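Long-range contacts in putative lipoprotein (Bacteroides thetaiotaomicron, PDB 4Q1Z), which is of unknown function but, as a two-domain putative lipoprotein of a gut Bacteroides, is probably tethered to the cell envelope by a lipid anchor: residues Tyr126-Phe131 / Ser199-Asn204; Phe269-Gly274 / Ile304-Asp309; Ile163-Asp168 / Thr288-Pro293; Ile61-Val66 / Asn83-Ala88. All blocks are in the same frame, centred on the assembly; numbering follows the deposited sequence.

Contact 1 (Tyr126-Phe131 / Ser199-Asn204); sequences YFRDQF and SQFAAN
Gln200 reaches toward the loop residues Phe127 to Gln130 with its chain extended. NE2 donates to Gln130 OE1 at 3.1 Å; this acceptor lies in the plane of the Gln200 amide, yet NE2 stands above the carbonyl plane of Gln130, and the two amide planes are turned 75° apart. The same NE2 makes a weak bond to Phe127 O. OE1 rests against Arg128, 3.3 Å from Arg128 CA, and also meets the edge of the Phe127 ring. Gln130 NE2 bonds to the carbonyls of Tyr115 and Thr259, which would fix the rotation of its amide.

Phe201 CG lies anti to the backbone N (chi1 173°), which swings the ring toward Tyr126. Tyr126 OH arrives at the ring edge, in plane, 3.8 Å from Phe201 CD2, while its hydrogen bond goes to His205. Water 1 accepts from Phe201 N at 2.8 Å and lies close to the carbonyls of Arg128 and Gln130. The nearly straight bond from Gln200 N to Gln130 O, 3.0 Å, leads into the non-hydrogen-bonded antiparallel pair Phe131-Ser199. This is the fraying end of two neighbouring strands in a beta sheet, where side-chain amides and water take over from regular strand pairing.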
loop_
_atom_site.group_PDB
_atom_site.type_symbol
_atom_site.label_atom_id
_atom_site.label_comp_id
_atom_site.label_asym_id
_atom_site.label_seq_id
_atom_site.Cartn_x
_atom_site.Cartn_y
_atom_site.Cartn_z
ATOM N N TYR A 126 25.595 2.694 7.917
ATOM C CA TYR A 126 25.093 2.848 6.554
ATOM C C TYR A 126 23.593 3.131 6.646
ATOM O O TYR A 126 22.846 2.244 7.049
ATOM C CB TYR A 126 25.386 1.603 5.679
ATOM C CG TYR A 126 25.151 1.833 4.196
ATOM C CD1 TYR A 126 26.049 2.578 3.435
ATOM C CD2 TYR A 126 24.047 1.284 3.546
ATOM C CE1 TYR A 126 25.841 2.795 2.072
ATOM C CE2 TYR A 126 23.820 1.508 2.185
ATOM C CZ TYR A 126 24.735 2.249 1.446
ATOM O OH TYR A 126 24.571 2.454 0.092
ATOM N N PHE A 127 23.161 4.370 6.352
ATOM C CA PHE A 127 21.744 4.720 6.425
ATOM C C PHE A 127 21.147 4.921 5.010
ATOM O O PHE A 127 20.025 5.436 4.894
ATOM C CB PHE A 127 21.540 6.001 7.300
ATOM C CG PHE A 127 22.344 7.208 6.868
ATOM C CD1 PHE A 127 22.100 7.830 5.643
ATOM C CD2 PHE A 127 23.393 7.676 7.647
ATOM C CE1 PHE A 127 22.889 8.893 5.212
ATOM C CE2 PHE A 127 24.194 8.732 7.205
ATOM C CZ PHE A 127 23.930 9.336 6.000
ATOM N N ARG A 128 21.899 4.562 3.933
ATOM C CA ARG A 128 21.418 4.841 2.557
ATOM C C ARG A 128 20.701 3.660 1.886
ATOM O O ARG A 128 20.273 3.793 0.737
ATOM C CB ARG A 128 22.543 5.335 1.655
ATOM C CG ARG A 128 23.524 6.237 2.357
ATOM C CD ARG A 128 24.631 6.723 1.462
ATOM N NE ARG A 128 25.394 7.767 2.149
ATOM C CZ ARG A 128 25.045 9.046 2.154
ATOM N NH1 ARG A 128 24.006 9.456 1.440
ATOM N NH2 ARG A 128 25.752 9.932 2.843
ATOM N N ASP A 129 20.511 2.540 2.609
ATOM C CA ASP A 129 19.828 1.363 2.061
ATOM C C ASP A 129 18.265 1.434 2.221
ATOM O O ASP A 129 17.574 0.514 1.784
ATOM C CB ASP A 129 20.406 0.055 2.657
ATOM C CG ASP A 129 20.575 0.012 4.167
ATOM O OD1 ASP A 129 20.093 0.953 4.857
ATOM O OD2 ASP A 129 21.103 -1.003 4.672
ATOM N N GLN A 130 17.728 2.542 2.783
ATOM C CA GLN A 130 16.288 2.768 2.998
ATOM C C GLN A 130 15.448 2.551 1.719
ATOM O O GLN A 130 15.830 3.024 0.649
ATOM C CB GLN A 130 16.020 4.201 3.516
ATOM C CG GLN A 130 16.575 4.494 4.901
ATOM C CD GLN A 130 16.071 5.811 5.477
ATOM O OE1 GLN A 130 15.964 6.842 4.795
ATOM N NE2 GLN A 130 15.804 5.813 6.776
ATOM N N PHE A 131 14.313 1.852 1.835
ATOM C CA PHE A 131 13.395 1.619 0.723
ATOM C C PHE A 131 11.961 1.396 1.247
ATOM O O PHE A 131 11.751 1.036 2.412
ATOM C CB PHE A 131 13.855 0.467 -0.210
ATOM C CG PHE A 131 13.553 -0.941 0.255
ATOM C CD1 PHE A 131 12.351 -1.562 -0.085
ATOM C CD2 PHE A 131 14.460 -1.641 1.049
ATOM C CE1 PHE A 131 12.070 -2.868 0.345
ATOM C CE2 PHE A 131 14.185 -2.949 1.466
ATOM C CZ PHE A 131 12.997 -3.558 1.095
ATOM N N SER A 199 13.566 3.784 -3.446
ATOM C CA SER A 199 14.765 3.756 -2.613
ATOM C C SER A 199 15.241 5.170 -2.341
ATOM O O SER A 199 15.008 6.056 -3.158
ATOM C CB SER A 199 15.873 2.971 -3.305
ATOM O OG SER A 199 15.799 1.579 -3.052
ATOM N N GLN A 200 15.905 5.392 -1.204
ATOM C CA GLN A 200 16.530 6.683 -0.896
ATOM C C GLN A 200 17.632 6.909 -1.946
ATOM O O GLN A 200 17.709 7.972 -2.554
ATOM C CB GLN A 200 17.111 6.675 0.540
ATOM C CG GLN A 200 17.959 7.886 0.863
ATOM C CD GLN A 200 18.968 7.660 1.961
ATOM O OE1 GLN A 200 20.176 7.779 1.742
ATOM N NE2 GLN A 200 18.506 7.422 3.185
ATOM N N PHE A 201 18.442 5.853 -2.177
ATOM C CA PHE A 201 19.578 5.778 -3.089
ATOM C C PHE A 201 19.492 4.439 -3.794
ATOM O O PHE A 201 19.826 3.416 -3.203
ATOM C CB PHE A 201 20.881 5.949 -2.270
ATOM C CG PHE A 201 22.211 5.740 -2.965
ATOM C CD1 PHE A 201 22.489 6.367 -4.171
ATOM C CD2 PHE A 201 23.219 4.997 -2.357
ATOM C CE1 PHE A 201 23.722 6.182 -4.798
ATOM C CE2 PHE A 201 24.452 4.824 -2.975
ATOM C CZ PHE A 201 24.706 5.436 -4.180
ATOM N N ALA A 202 18.947 4.417 -5.014
ATOM C CA ALA A 202 18.722 3.142 -5.714
ATOM C C ALA A 202 20.021 2.566 -6.321
ATOM O O ALA A 202 20.169 2.525 -7.539
ATOM C CB ALA A 202 17.642 3.299 -6.774
ATOM N N ALA A 203 20.926 2.063 -5.455
ATOM C CA ALA A 203 22.195 1.479 -5.884
ATOM C C ALA A 203 22.476 0.114 -5.242
ATOM O O ALA A 203 21.791 -0.291 -4.297
ATOM C CB ALA A 203 23.341 2.434 -5.563
ATOM N N ASN A 204 23.519 -0.580 -5.738
ATOM C CA ASN A 204 23.939 -1.836 -5.137
ATOM C C ASN A 204 24.692 -1.549 -3.838
ATOM O O ASN A 204 25.906 -1.343 -3.837
ATOM C CB ASN A 204 24.777 -2.686 -6.077
ATOM C CG ASN A 204 25.022 -4.052 -5.492
ATOM O OD1 ASN A 204 24.506 -4.393 -4.407
ATOM N ND2 ASN A 204 25.802 -4.861 -6.197
HETATM O O HOH W 1 18.069 3.491 -0.681
HETATM O O HOH W 2 17.694 0.473 -1.709
#

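Contact 2 (Phe269-Gly274 / Ile304-Asp309); sequences FRVPEG and IKYVLD
An antiparallel strand pair at the margin of the larger sheet ends here, with Phe269 and Val307 as a non-hydrogen-bonded pair whose CA atoms are 4.2 Å apart; just beyond, Leu308 and Asp309 both face Ile268 in a classic beta bulge. Arg270 N donates to Tyr306 O at 3.0 Å. Phe269 CB packs beside that carbonyl, while the Phe269 ring turns off to meet Tyr148 and Trp277.

Past the bond, the chain Val271-Pro272 runs over one face of the Tyr306 ring. Val271 CA sits 4.2 Å from the ring centroid, 13° off the normal, in a CH-pi contact. Pro272 CD lies over the same face near Tyr306 CE1, and Val271 CG2 touches Tyr306 CD2 at 3.7 Å. Tyr306 CG stands anti to the carbonyl carbon (chi1 -73°), which lays the ring along the outgoing chain; its hydroxyl bonds to Glu275. Were Tyr306 replaced by an alanine, Val271 and Pro272 would probably lose the ring face they pack on, and Glu275 its hydroxyl partner. Arg270 CB meets Leu308 CD1, extending the apolar contact. Between these segments a single backbone bond crosses, and the rest of the contact is apolar and CH-pi packing, much of it on the Tyr306 ring.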
loop_
_atom_site.group_PDB
_atom_site.type_symbol
_atom_site.label_atom_id
_atom_site.label_comp_id
_atom_site.label_asym_id
_atom_site.label_seq_id
_atom_site.Cartn_x
_atom_site.Cartn_y
_atom_site.Cartn_z
ATOM N N PHE A 269 -0.669 9.394 -0.669
ATOM C CA PHE A 269 -1.982 10.022 -0.823
ATOM C C PHE A 269 -2.217 10.544 -2.242
ATOM O O PHE A 269 -1.279 10.931 -2.961
ATOM C CB PHE A 269 -2.187 11.129 0.213
ATOM C CG PHE A 269 -1.240 12.311 0.171
ATOM C CD1 PHE A 269 0.002 12.255 0.808
ATOM C CD2 PHE A 269 -1.627 13.521 -0.431
ATOM C CE1 PHE A 269 0.850 13.367 0.819
ATOM C CE2 PHE A 269 -0.777 14.624 -0.422
ATOM C CZ PHE A 269 0.443 14.550 0.230
ATOM N N ARG A 270 -3.504 10.523 -2.625
ATOM C CA ARG A 270 -3.973 10.944 -3.945
ATOM C C ARG A 270 -4.863 12.181 -3.833
ATOM O O ARG A 270 -5.763 12.239 -3.005
ATOM C CB ARG A 270 -4.735 9.787 -4.635
ATOM C CG ARG A 270 -4.825 9.915 -6.154
ATOM C CD ARG A 270 -5.810 8.922 -6.752
ATOM N NE ARG A 270 -5.666 8.815 -8.207
ATOM C CZ ARG A 270 -6.312 9.572 -9.091
ATOM N NH1 ARG A 270 -7.159 10.510 -8.682
ATOM N NH2 ARG A 270 -6.114 9.400 -10.391
ATOM N N VAL A 271 -4.597 13.178 -4.666
ATOM C CA VAL A 271 -5.390 14.414 -4.703
ATOM C C VAL A 271 -6.379 14.206 -5.855
ATOM O O VAL A 271 -5.942 13.921 -6.970
ATOM C CB VAL A 271 -4.546 15.723 -4.826
ATOM C CG1 VAL A 271 -5.444 16.949 -4.972
ATOM C CG2 VAL A 271 -3.629 15.895 -3.624
ATOM N N PRO A 272 -7.702 14.264 -5.604
ATOM C CA PRO A 272 -8.673 14.011 -6.687
ATOM C C PRO A 272 -8.587 14.997 -7.848
ATOM O O PRO A 272 -8.354 16.192 -7.648
ATOM C CB PRO A 272 -10.042 14.131 -5.994
ATOM C CG PRO A 272 -9.771 14.023 -4.560
ATOM C CD PRO A 272 -8.393 14.565 -4.338
ATOM N N GLU A 273 -8.778 14.466 -9.069
ATOM C CA GLU A 273 -8.797 15.232 -10.315
ATOM C C GLU A 273 -9.917 16.281 -10.189
ATOM O O GLU A 273 -11.077 15.930 -9.930
ATOM C CB GLU A 273 -8.984 14.285 -11.529
ATOM C CG GLU A 273 -9.087 14.961 -12.895
ATOM C CD GLU A 273 -7.910 15.800 -13.365
ATOM O OE1 GLU A 273 -6.765 15.291 -13.361
ATOM O OE2 GLU A 273 -8.145 16.956 -13.790
ATOM N N GLY A 274 -9.523 17.550 -10.261
ATOM C CA GLY A 274 -10.433 18.677 -10.086
ATOM C C GLY A 274 -10.114 19.445 -8.822
ATOM O O GLY A 274 -10.070 20.681 -8.852
ATOM N N ILE A 304 -6.454 14.097 5.516
ATOM C CA ILE A 304 -6.651 12.706 5.948
ATOM C C ILE A 304 -7.539 11.933 4.918
ATOM O O ILE A 304 -7.302 10.752 4.660
ATOM C CB ILE A 304 -7.262 12.724 7.385
ATOM C CG1 ILE A 304 -6.149 12.876 8.444
ATOM C CG2 ILE A 304 -8.163 11.530 7.679
ATOM C CD1 ILE A 304 -6.653 13.391 9.834
ATOM N N LYS A 305 -8.500 12.626 4.301
ATOM C CA LYS A 305 -9.427 12.054 3.324
ATOM C C LYS A 305 -8.716 11.657 2.001
ATOM O O LYS A 305 -9.303 10.923 1.201
ATOM C CB LYS A 305 -10.605 13.022 3.055
ATOM C CG LYS A 305 -10.231 14.385 2.452
ATOM C CD LYS A 305 -11.443 15.085 1.830
ATOM C CE LYS A 305 -11.156 16.514 1.439
ATOM N NZ LYS A 305 -12.299 17.161 0.729
ATOM N N TYR A 306 -7.477 12.154 1.767
ATOM C CA TYR A 306 -6.715 11.852 0.550
ATOM C C TYR A 306 -5.793 10.640 0.713
ATOM O O TYR A 306 -5.305 10.101 -0.282
ATOM C CB TYR A 306 -5.832 13.047 0.173
ATOM C CG TYR A 306 -6.478 14.294 -0.415
ATOM C CD1 TYR A 306 -7.839 14.334 -0.708
ATOM C CD2 TYR A 306 -5.723 15.437 -0.666
ATOM C CE1 TYR A 306 -8.434 15.495 -1.201
ATOM C CE2 TYR A 306 -6.303 16.589 -1.198
ATOM C CZ TYR A 306 -7.651 16.610 -1.473
ATOM O OH TYR A 306 -8.187 17.757 -1.993
ATOM N N VAL A 307 -5.537 10.231 1.962
ATOM C CA VAL A 307 -4.591 9.188 2.295
ATOM C C VAL A 307 -5.080 7.774 1.844
ATOM O O VAL A 307 -6.155 7.319 2.209
ATOM C CB VAL A 307 -4.180 9.247 3.797
ATOM C CG1 VAL A 307 -3.139 8.187 4.128
ATOM C CG2 VAL A 307 -3.630 10.625 4.147
ATOM N N LEU A 308 -4.220 7.098 1.055
ATOM C CA LEU A 308 -4.373 5.747 0.512
ATOM C C LEU A 308 -3.821 4.710 1.512
ATOM O O LEU A 308 -4.452 3.659 1.705
ATOM C CB LEU A 308 -3.644 5.656 -0.843
ATOM C CG LEU A 308 -4.287 6.384 -2.020
ATOM C CD1 LEU A 308 -3.403 6.350 -3.222
ATOM C CD2 LEU A 308 -5.620 5.776 -2.380
ATOM N N ASP A 309 -2.647 5.013 2.157
ATOM C CA ASP A 309 -2.064 4.175 3.209
ATOM C C ASP A 309 -1.145 5.002 4.117
ATOM O O ASP A 309 -0.470 5.913 3.645
ATOM C CB ASP A 309 -1.315 2.931 2.651
ATOM C CG ASP A 309 -1.021 1.791 3.659
ATOM O OD1 ASP A 309 -1.766 1.650 4.648
ATOM O OD2 ASP A 309 -0.111 0.990 3.396
#

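Contact 3 (Ile163-Asp168 / Thr288-Pro293); sequences IWPEAD and TDLSKP
Ile163 and Asp289 begin the polar part of the contact: Ile163 N donates to Asp289 OD1 at 3.0 Å. In return Leu290 N donates to Ile163 O at 2.8 Å, lying in the carbonyl plane, so Ile163 is gripped through both its backbone polar atoms. Asp289 OD1 also accepts from Ser291 N and, at 2.7 Å, from Ser291 OG; all three donors meet it from out of the carboxylate plane. Asp289 CG stands anti to the backbone N (chi1 178°), which brings OD1 back over the turn that follows.

The bond from Ser291 N makes an Asx turn, set on a type I beta turn from Asp289 to Lys292. Here the loop between strands 148-152 and 172-175 meets the one between 286-287 and 299-303. Replacing Asp289 by a leucine would probably leave the amides of Ile163 and Ser291, and the Ser291 hydroxyl, without their shared acceptor, with only the Leu290 N bond still tying the two backbones together.

In the apolar packing, Leu290 CD1 lies 4.1 Å from Pro165 CG, the side chains crossing at about a right angle, and Ile163 CD1 meets Ser291 CB at 3.6 Å.

The Trp164 indole, stacked on Tyr174, turns its edge at CZ3 to the carbonyl Thr288 O, 3.5 Å away.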
loop_
_atom_site.group_PDB
_atom_site.type_symbol
_atom_site.label_atom_id
_atom_site.label_comp_id
_atom_site.label_asym_id
_atom_site.label_seq_id
_atom_site.Cartn_x
_atom_site.Cartn_y
_atom_site.Cartn_z
ATOM N N ILE A 163 1.292 21.767 18.590
ATOM C CA ILE A 163 -0.015 22.414 18.647
ATOM C C ILE A 163 -0.276 22.903 17.236
ATOM O O ILE A 163 0.536 23.643 16.673
ATOM C CB ILE A 163 -0.158 23.530 19.725
ATOM C CG1 ILE A 163 0.170 22.990 21.144
ATOM C CG2 ILE A 163 -1.582 24.126 19.695
ATOM C CD1 ILE A 163 0.549 24.058 22.159
ATOM N N TRP A 164 -1.369 22.420 16.644
ATOM C CA TRP A 164 -1.748 22.755 15.285
ATOM C C TRP A 164 -2.895 23.779 15.291
ATOM O O TRP A 164 -3.555 23.932 16.333
ATOM C CB TRP A 164 -2.111 21.471 14.524
ATOM C CG TRP A 164 -0.988 20.469 14.446
ATOM C CD1 TRP A 164 -0.998 19.192 14.921
ATOM C CD2 TRP A 164 0.326 20.680 13.894
ATOM N NE1 TRP A 164 0.206 18.577 14.659
ATOM C CE2 TRP A 164 1.038 19.467 14.035
ATOM C CE3 TRP A 164 0.974 21.780 13.306
ATOM C CZ2 TRP A 164 2.345 19.306 13.562
ATOM C CZ3 TRP A 164 2.283 21.628 12.867
ATOM C CH2 TRP A 164 2.953 20.405 12.992
ATOM N N PRO A 165 -3.123 24.555 14.191
ATOM C CA PRO A 165 -4.204 25.564 14.232
ATOM C C PRO A 165 -5.559 24.946 14.587
ATOM O O PRO A 165 -5.868 23.817 14.175
ATOM C CB PRO A 165 -4.195 26.167 12.821
ATOM C CG PRO A 165 -2.846 25.882 12.288
ATOM C CD PRO A 165 -2.441 24.560 12.878
ATOM N N GLU A 166 -6.329 25.671 15.420
ATOM C CA GLU A 166 -7.647 25.264 15.899
ATOM C C GLU A 166 -8.590 25.032 14.708
ATOM O O GLU A 166 -9.315 24.031 14.681
ATOM C CB GLU A 166 -8.206 26.329 16.854
ATOM N N ALA A 167 -8.502 25.915 13.690
ATOM C CA ALA A 167 -9.293 25.894 12.452
ATOM C C ALA A 167 -9.143 24.594 11.636
ATOM O O ALA A 167 -10.047 24.251 10.864
ATOM C CB ALA A 167 -8.908 27.077 11.583
ATOM N N ASP A 168 -8.010 23.890 11.788
ATOM C CA ASP A 168 -7.740 22.647 11.060
ATOM C C ASP A 168 -8.590 21.479 11.539
ATOM O O ASP A 168 -8.810 20.534 10.778
ATOM C CB ASP A 168 -6.271 22.257 11.222
ATOM C CG ASP A 168 -5.260 23.028 10.411
ATOM O OD1 ASP A 168 -5.640 24.060 9.796
ATOM O OD2 ASP A 168 -4.088 22.626 10.415
ATOM N N THR A 288 3.222 26.284 10.909
ATOM C CA THR A 288 4.310 26.035 11.843
ATOM C C THR A 288 3.685 25.254 13.038
ATOM O O THR A 288 2.454 25.092 13.126
ATOM C CB THR A 288 5.020 27.358 12.268
ATOM O OG1 THR A 288 4.118 28.198 12.974
ATOM C CG2 THR A 288 5.579 28.141 11.104
ATOM N N ASP A 289 4.536 24.757 13.944
ATOM C CA ASP A 289 4.109 24.150 15.196
ATOM C C ASP A 289 3.818 25.342 16.083
ATOM O O ASP A 289 4.725 26.152 16.327
ATOM C CB ASP A 289 5.212 23.236 15.750
ATOM C CG ASP A 289 4.905 22.572 17.075
ATOM O OD1 ASP A 289 3.942 23.007 17.755
ATOM O OD2 ASP A 289 5.617 21.619 17.431
ATOM N N LEU A 290 2.551 25.527 16.479
ATOM C CA LEU A 290 2.165 26.716 17.234
ATOM C C LEU A 290 2.686 26.699 18.655
ATOM O O LEU A 290 2.676 27.751 19.292
ATOM C CB LEU A 290 0.653 26.933 17.206
ATOM C CG LEU A 290 0.042 27.144 15.802
ATOM C CD1 LEU A 290 -1.440 27.284 15.873
ATOM C CD2 LEU A 290 0.638 28.343 15.090
ATOM N N SER A 291 3.216 25.545 19.126
ATOM C CA SER A 291 3.820 25.398 20.453
ATOM C C SER A 291 5.226 26.030 20.489
ATOM O O SER A 291 5.791 26.221 21.566
ATOM C CB SER A 291 3.913 23.926 20.839
ATOM O OG SER A 291 5.018 23.360 20.160
ATOM N N LYS A 292 5.793 26.317 19.315
ATOM C CA LYS A 292 7.118 26.919 19.147
ATOM C C LYS A 292 6.884 28.272 18.498
ATOM O O LYS A 292 6.900 28.375 17.268
ATOM C CB LYS A 292 8.024 25.992 18.304
ATOM C CG LYS A 292 8.179 24.602 18.904
ATOM C CD LYS A 292 8.982 23.673 18.018
ATOM C CE LYS A 292 9.279 22.385 18.724
ATOM N NZ LYS A 292 10.227 21.551 17.954
ATOM N N PRO A 293 6.544 29.312 19.287
ATOM C CA PRO A 293 6.165 30.600 18.673
ATOM C C PRO A 293 7.274 31.280 17.878
ATOM O O PRO A 293 6.968 32.052 16.967
ATOM C CB PRO A 293 5.723 31.453 19.860
ATOM C CG PRO A 293 6.330 30.813 21.051
ATOM C CD PRO A 293 6.412 29.358 20.755
#

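Contact 4 (Ile61-Val66 / Asn83-Ala88); sequences IYSVTV and NSVNAA
Ile61 starts the pairing against the far end of 83-88, opposite Ala88 in a non-hydrogen-bonded antiparallel pair. Its CA makes a C-H...O contact of 3.2 Å to Ala87 O, and CG2 lies near Ala88 CA. With CG1 set between the backbone N and the carbonyl carbon (chi1 63°), the side chain crosses that of Asn86 at a slant, with CD1 3.8 Å from Asn86 CG.

Tyr62 pairs with Ala87: Tyr62 O accepts from Ala87 N at 3.0 Å, while the return bond from Tyr62 N to Ala87 O is long and weak at 3.4 Å. The phenol leads off to bond with Ile58 O.

At Ser63 the register slips by one residue, a beta bulge, as the opposite chain turns a corner at Val85 and Asn86. Ser63 OG touches Val85 CG1 at 3.5 Å, an apolar neighbour for a hydroxyl.

Val64 restores regular pairing with two good bonds to Ser84: Val64 N to Ser84 O and Ser84 N to Val64 O, both 2.9 Å. Thr65 then faces Asn83 in a non-hydrogen-bonded pair, CG2 against Asn83 CB at 3.8 Å.

Strands 60-72 and 77-89 form a beta hairpin inside a seven-strand mixed sheet, between strands 24-35 and 95-105. Ser63 and Thr65 carry backbone bonds to Asp35 and Lys33 of the first of these; Val64 packs on Val32 and Phe34 there and on Leu96 of strand 95-105, which also receives Ser84.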
loop_
_atom_site.group_PDB
_atom_site.type_symbol
_atom_site.label_atom_id
_atom_site.label_comp_id
_atom_site.label_asym_id
_atom_site.label_seq_id
_atom_site.Cartn_x
_atom_site.Cartn_y
_atom_site.Cartn_z
ATOM N N ILE A 61 -23.473 -33.512 -11.329
ATOM C CA ILE A 61 -23.063 -32.894 -10.065
ATOM C C ILE A 61 -21.788 -32.082 -10.329
ATOM O O ILE A 61 -20.798 -32.624 -10.826
ATOM C CB ILE A 61 -22.958 -33.857 -8.836
ATOM C CG1 ILE A 61 -21.890 -34.964 -8.989
ATOM C CG2 ILE A 61 -24.325 -34.431 -8.457
ATOM C CD1 ILE A 61 -20.644 -34.721 -8.106
ATOM N N TYR A 62 -21.849 -30.766 -10.065
ATOM C CA TYR A 62 -20.742 -29.834 -10.307
ATOM C C TYR A 62 -20.270 -29.155 -9.038
ATOM O O TYR A 62 -21.049 -28.997 -8.099
ATOM C CB TYR A 62 -21.181 -28.729 -11.293
ATOM C CG TYR A 62 -21.494 -29.177 -12.705
ATOM C CD1 TYR A 62 -22.784 -29.556 -13.067
ATOM C CD2 TYR A 62 -20.529 -29.115 -13.706
ATOM C CE1 TYR A 62 -23.089 -29.934 -14.375
ATOM C CE2 TYR A 62 -20.820 -29.490 -15.018
ATOM C CZ TYR A 62 -22.105 -29.894 -15.349
ATOM O OH TYR A 62 -22.406 -30.249 -16.641
ATOM N N SER A 63 -19.010 -28.696 -9.036
ATOM C CA SER A 63 -18.449 -27.877 -7.961
ATOM C C SER A 63 -18.527 -26.423 -8.464
ATOM O O SER A 63 -17.849 -26.054 -9.428
ATOM C CB SER A 63 -17.033 -28.316 -7.589
ATOM O OG SER A 63 -16.975 -28.765 -6.244
ATOM N N VAL A 64 -19.453 -25.650 -7.884
ATOM C CA VAL A 64 -19.748 -24.281 -8.300
ATOM C C VAL A 64 -18.966 -23.296 -7.433
ATOM O O VAL A 64 -19.014 -23.384 -6.207
ATOM C CB VAL A 64 -21.277 -24.025 -8.260
ATOM C CG1 VAL A 64 -21.631 -22.662 -8.842
ATOM C CG2 VAL A 64 -22.031 -25.133 -8.987
ATOM N N THR A 65 -18.221 -22.379 -8.082
ATOM C CA THR A 65 -17.398 -21.372 -7.397
ATOM C C THR A 65 -17.736 -19.963 -7.888
ATOM O O THR A 65 -17.948 -19.749 -9.090
ATOM C CB THR A 65 -15.902 -21.669 -7.571
ATOM O OG1 THR A 65 -15.668 -22.038 -8.925
ATOM C CG2 THR A 65 -15.422 -22.792 -6.681
ATOM N N VAL A 66 -17.799 -19.017 -6.932
ATOM C CA VAL A 66 -18.080 -17.593 -7.129
ATOM C C VAL A 66 -16.846 -16.813 -6.723
ATOM O O VAL A 66 -16.273 -17.103 -5.679
ATOM C CB VAL A 66 -19.338 -17.112 -6.349
ATOM C CG1 VAL A 66 -19.637 -15.635 -6.615
ATOM C CG2 VAL A 66 -20.556 -17.973 -6.657
ATOM N N ASN A 83 -18.606 -20.837 -2.650
ATOM C CA ASN A 83 -18.684 -22.107 -3.364
ATOM C C ASN A 83 -19.814 -22.983 -2.844
ATOM O O ASN A 83 -20.345 -22.759 -1.761
ATOM C CB ASN A 83 -17.358 -22.884 -3.361
ATOM C CG ASN A 83 -16.836 -23.277 -2.020
ATOM O OD1 ASN A 83 -17.306 -24.236 -1.406
ATOM N ND2 ASN A 83 -15.782 -22.605 -1.592
ATOM N N SER A 84 -20.199 -23.945 -3.666
ATOM C CA SER A 84 -21.192 -24.973 -3.422
ATOM C C SER A 84 -20.570 -26.232 -3.976
ATOM O O SER A 84 -20.371 -26.333 -5.194
ATOM C CB SER A 84 -22.520 -24.623 -4.092
ATOM O OG SER A 84 -23.627 -24.825 -3.226
ATOM N N VAL A 85 -20.126 -27.125 -3.080
ATOM C CA VAL A 85 -19.430 -28.351 -3.467
ATOM C C VAL A 85 -20.436 -29.451 -3.776
ATOM O O VAL A 85 -21.356 -29.694 -2.989
ATOM C CB VAL A 85 -18.388 -28.807 -2.418
ATOM C CG1 VAL A 85 -17.450 -29.864 -3.000
ATOM C CG2 VAL A 85 -17.591 -27.615 -1.889
ATOM N N ASN A 86 -20.245 -30.093 -4.951
ATOM C CA ASN A 86 -21.008 -31.208 -5.512
ATOM C C ASN A 86 -22.534 -30.989 -5.393
ATOM O O ASN A 86 -23.250 -31.763 -4.746
ATOM C CB ASN A 86 -20.564 -32.546 -4.886
ATOM C CG ASN A 86 -19.099 -32.897 -5.103
ATOM O OD1 ASN A 86 -18.350 -32.241 -5.862
ATOM N ND2 ASN A 86 -18.656 -33.949 -4.423
ATOM N N ALA A 87 -23.010 -29.910 -6.037
ATOM C CA ALA A 87 -24.428 -29.550 -6.101
ATOM C C ALA A 87 -25.167 -30.499 -7.063
ATOM O O ALA A 87 -24.579 -30.922 -8.058
ATOM C CB ALA A 87 -24.570 -28.106 -6.557
ATOM N N ALA A 88 -26.435 -30.856 -6.755
ATOM C CA ALA A 88 -27.233 -31.774 -7.581
ATOM C C ALA A 88 -28.009 -31.011 -8.646
ATOM O O ALA A 88 -29.142 -30.578 -8.412
ATOM C CB ALA A 88 -28.179 -32.588 -6.709
#

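In the fold
Contact 4 comes first along the chain and stands apart, within the seven-strand sheet that holds strands 60-72 and 77-89; its centre is 41 to 60 Å from those of the other three. Those belong to the part of the chain built round the eleven-strand sheet. Contact 1 lies where strands 131-136 and 195-199 meet, contact 2 at one edge of it, the pair 265-269 and 307-312, their centres 27 Å apart. Contact 3 joins two loops, its centre about 23 Å from that of contact 2, with nearest atoms about 8 Å apart. Its segments alternate in sequence with those of contacts 1 and 2, so distant pieces of chain are interlaced in this region, whereas contact 4 closes locally, in keeping with a two-domain protein.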